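Long-range contact in N-acetylcysteine deacetylase (Bacillus subtilis, PDB 1YSJ), which probably removes the acetyl group from N-acetylcysteine, using two divalent metal ions per subunit, so that Bacillus subtilis can recover cysteine from S-(2-succino)cysteine: residues V149-F153 against V171-V175. The protein carries 1 engineered substitution. Numbering follows the deposited sequence.
Sequences VRFIF and VLNGV
Arg150 NH1 is held by two backbone carbonyls of the loop facing its strand, lying 2.8 Å from Val171 O and 3.2 Å from Asn173 O. The setting is the mixed beta-sheet of an M20 peptidase's metal-binding domain: strand 148-154 meets the loop between helix 162-168 and strand 175-184. Val171 O comes just before, and Asn173 O within, a type II turn from Leu172 to Val175, closed by Val175 N to Leu172 O. The N-H...O angles, 153° to Val171 and 151° to Asn173, show both bonds moderately bent. Val171 O sits in the guanidinium plane yet receives NH1 from above its own carbonyl plane; the approach at Asn173 O is tilted from both planes. CG lies anti to the backbone N (chi1 -158°) and the chain reaches out before bending at chi3, which brings the guanidinium to the loop, while NE pairs with Glu82 of neighbouring strand 79-84. A methionine in its place would probably leave both carbonyls without this donor and take from Glu82 the salt bridge to NE. Beside this grip, Ile152 CG1 lies 4.0 Å from Val171 CG1, the side chains running alongside in opposite senses. Leu172 crosses Ile152 nearly at right angles, its CD2 3.7 Å from Ile152 CD1.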
ATOM      1  N   VAL A 149      12.650  49.236   9.331  1.00 42.00           N
ATOM      2  CA  VAL A 149      11.764  48.083   9.275  1.00 41.41           C
ATOM      3  C   VAL A 149      11.640  47.598   7.836  1.00 41.99           C
ATOM      4  O   VAL A 149      11.218  48.339   6.941  1.00 43.30           O
ATOM      5  CB  VAL A 149      10.358  48.369   9.867  1.00 41.22           C
ATOM      6  CG1 VAL A 149       9.523  47.096   9.871  1.00 43.00           C
ATOM      7  CG2 VAL A 149      10.468  48.927  11.282  1.00 39.79           C
ATOM      8  N   ARG A 150      12.025  46.348   7.623  1.00 42.40           N
ATOM      9  CA  ARG A 150      11.849  45.696   6.341  1.00 42.54           C
ATOM     10  C   ARG A 150      10.574  44.844   6.387  1.00 42.07           C
ATOM     11  O   ARG A 150      10.379  44.056   7.313  1.00 42.85           O
ATOM     12  CB  ARG A 150      13.073  44.846   6.027  1.00 42.73           C
ATOM     13  CG  ARG A 150      13.264  44.535   4.561  1.00 46.82           C
ATOM     14  CD  ARG A 150      14.653  43.976   4.316  1.00 49.23           C
ATOM     15  NE  ARG A 150      15.670  45.023   4.360  1.00 46.31           N
ATOM     16  CZ  ARG A 150      16.983  44.801   4.390  1.00 52.62           C
ATOM     17  NH1 ARG A 150      17.458  43.558   4.396  1.00 45.97           N
ATOM     18  NH2 ARG A 150      17.827  45.830   4.419  1.00 50.40           N
ATOM     19  N   PHE A 151       9.698  45.029   5.403  1.00 40.69           N
ATOM     20  CA  PHE A 151       8.458  44.257   5.323  1.00 40.61           C
ATOM     21  C   PHE A 151       8.574  43.142   4.291  1.00 40.27           C
ATOM     22  O   PHE A 151       8.977  43.368   3.148  1.00 41.43           O
ATOM     23  CB  PHE A 151       7.263  45.166   5.015  1.00 39.20           C
ATOM     24  CG  PHE A 151       6.998  46.186   6.080  1.00 39.85           C
ATOM     25  CD1 PHE A 151       7.677  47.405   6.080  1.00 38.21           C
ATOM     26  CD2 PHE A 151       6.082  45.925   7.095  1.00 36.15           C
ATOM     27  CE1 PHE A 151       7.441  48.349   7.070  1.00 40.60           C
ATOM     28  CE2 PHE A 151       5.841  46.864   8.090  1.00 39.12           C
ATOM     29  CZ  PHE A 151       6.523  48.078   8.081  1.00 38.78           C
ATOM     30  N   ILE A 152       8.213  41.940   4.719  1.00 39.93           N
ATOM     31  CA  ILE A 152       8.329  40.739   3.910  1.00 40.15           C
ATOM     32  C   ILE A 152       6.936  40.175   3.642  1.00 40.63           C
ATOM     33  O   ILE A 152       6.249  39.705   4.555  1.00 41.43           O
ATOM     34  CB  ILE A 152       9.226  39.674   4.612  1.00 39.57           C
ATOM     35  CG1 ILE A 152      10.636  40.229   4.824  1.00 39.68           C
ATOM     36  CG2 ILE A 152       9.270  38.368   3.813  1.00 37.64           C
ATOM     37  CD1 ILE A 152      11.482  39.424   5.790  1.00 46.04           C
ATOM     38  N   PHE A 153       6.519  40.248   2.385  1.00 40.08           N
ATOM     39  CA  PHE A 153       5.276  39.629   1.960  1.00 40.54           C
ATOM     40  C   PHE A 153       5.645  38.363   1.197  1.00 41.20           C
ATOM     41  O   PHE A 153       5.995  38.397   0.022  1.00 40.80           O
ATOM     42  CB  PHE A 153       4.413  40.611   1.152  1.00 39.00           C
ATOM     43  CG  PHE A 153       3.978  41.819   1.948  1.00 38.41           C
ATOM     44  CD1 PHE A 153       4.760  42.974   1.977  1.00 36.67           C
ATOM     45  CD2 PHE A 153       2.798  41.795   2.685  1.00 37.56           C
ATOM     46  CE1 PHE A 153       4.375  44.086   2.716  1.00 36.61           C
ATOM     47  CE2 PHE A 153       2.398  42.907   3.434  1.00 35.97           C
ATOM     48  CZ  PHE A 153       3.189  44.054   3.449  1.00 39.63           C
ATOM     49  N   VAL A 171      17.307  38.707   1.425  1.00 42.44           N
ATOM     50  CA  VAL A 171      16.380  39.684   2.005  1.00 42.28           C
ATOM     51  C   VAL A 171      16.669  39.930   3.494  1.00 43.82           C
ATOM     52  O   VAL A 171      16.393  41.014   4.009  1.00 44.06           O
ATOM     53  CB  VAL A 171      14.890  39.259   1.755  1.00 43.90           C
ATOM     54  CG1 VAL A 171      13.889  40.087   2.583  1.00 41.28           C
ATOM     55  CG2 VAL A 171      14.546  39.336   0.273  1.00 37.05           C
ATOM     56  N   LEU A 172      17.244  38.939   4.173  1.00 44.40           N
ATOM     57  CA  LEU A 172      17.545  39.063   5.604  1.00 45.76           C
ATOM     58  C   LEU A 172      18.988  39.455   5.928  1.00 46.14           C
ATOM     59  O   LEU A 172      19.388  39.471   7.097  1.00 44.27           O
ATOM     60  CB  LEU A 172      17.140  37.795   6.371  1.00 45.50           C
ATOM     61  CG  LEU A 172      15.648  37.523   6.609  1.00 49.60           C
ATOM     62  CD1 LEU A 172      15.499  36.381   7.594  1.00 59.29           C
ATOM     63  CD2 LEU A 172      14.908  38.742   7.137  1.00 54.88           C
ATOM     64  N   ASN A 173      19.768  39.773   4.899  1.00 48.06           N
ATOM     65  CA  ASN A 173      21.110  40.305   5.105  1.00 50.57           C
ATOM     66  C   ASN A 173      21.045  41.621   5.873  1.00 50.80           C
ATOM     67  O   ASN A 173      20.347  42.555   5.462  1.00 51.34           O
ATOM     68  CB  ASN A 173      21.852  40.478   3.771  1.00 50.96           C
ATOM     69  CG  ASN A 173      22.182  39.144   3.102  1.00 53.98           C
ATOM     70  OD1 ASN A 173      22.122  38.080   3.728  1.00 52.00           O
ATOM     71  ND2 ASN A 173      22.529  39.201   1.818  1.00 52.17           N
ATOM     72  N   GLY A 174      21.745  41.666   7.006  1.00 50.49           N
ATOM     73  CA  GLY A 174      21.793  42.854   7.858  1.00 49.33           C
ATOM     74  C   GLY A 174      20.636  43.012   8.832  1.00 48.62           C
ATOM     75  O   GLY A 174      20.612  43.967   9.609  1.00 49.76           O
ATOM     76  N   VAL A 175      19.683  42.080   8.794  1.00 46.96           N
ATOM     77  CA  VAL A 175      18.504  42.113   9.668  1.00 44.93           C
ATOM     78  C   VAL A 175      18.802  41.486  11.041  1.00 44.02           C
ATOM     79  O   VAL A 175      19.321  40.375  11.125  1.00 45.25           O
ATOM     80  CB  VAL A 175      17.275  41.438   8.992  1.00 44.61           C
ATOM     81  CG1 VAL A 175      16.075  41.415   9.923  1.00 45.01           C
ATOM     82  CG2 VAL A 175      16.901  42.167   7.706  1.00 42.47           C
TER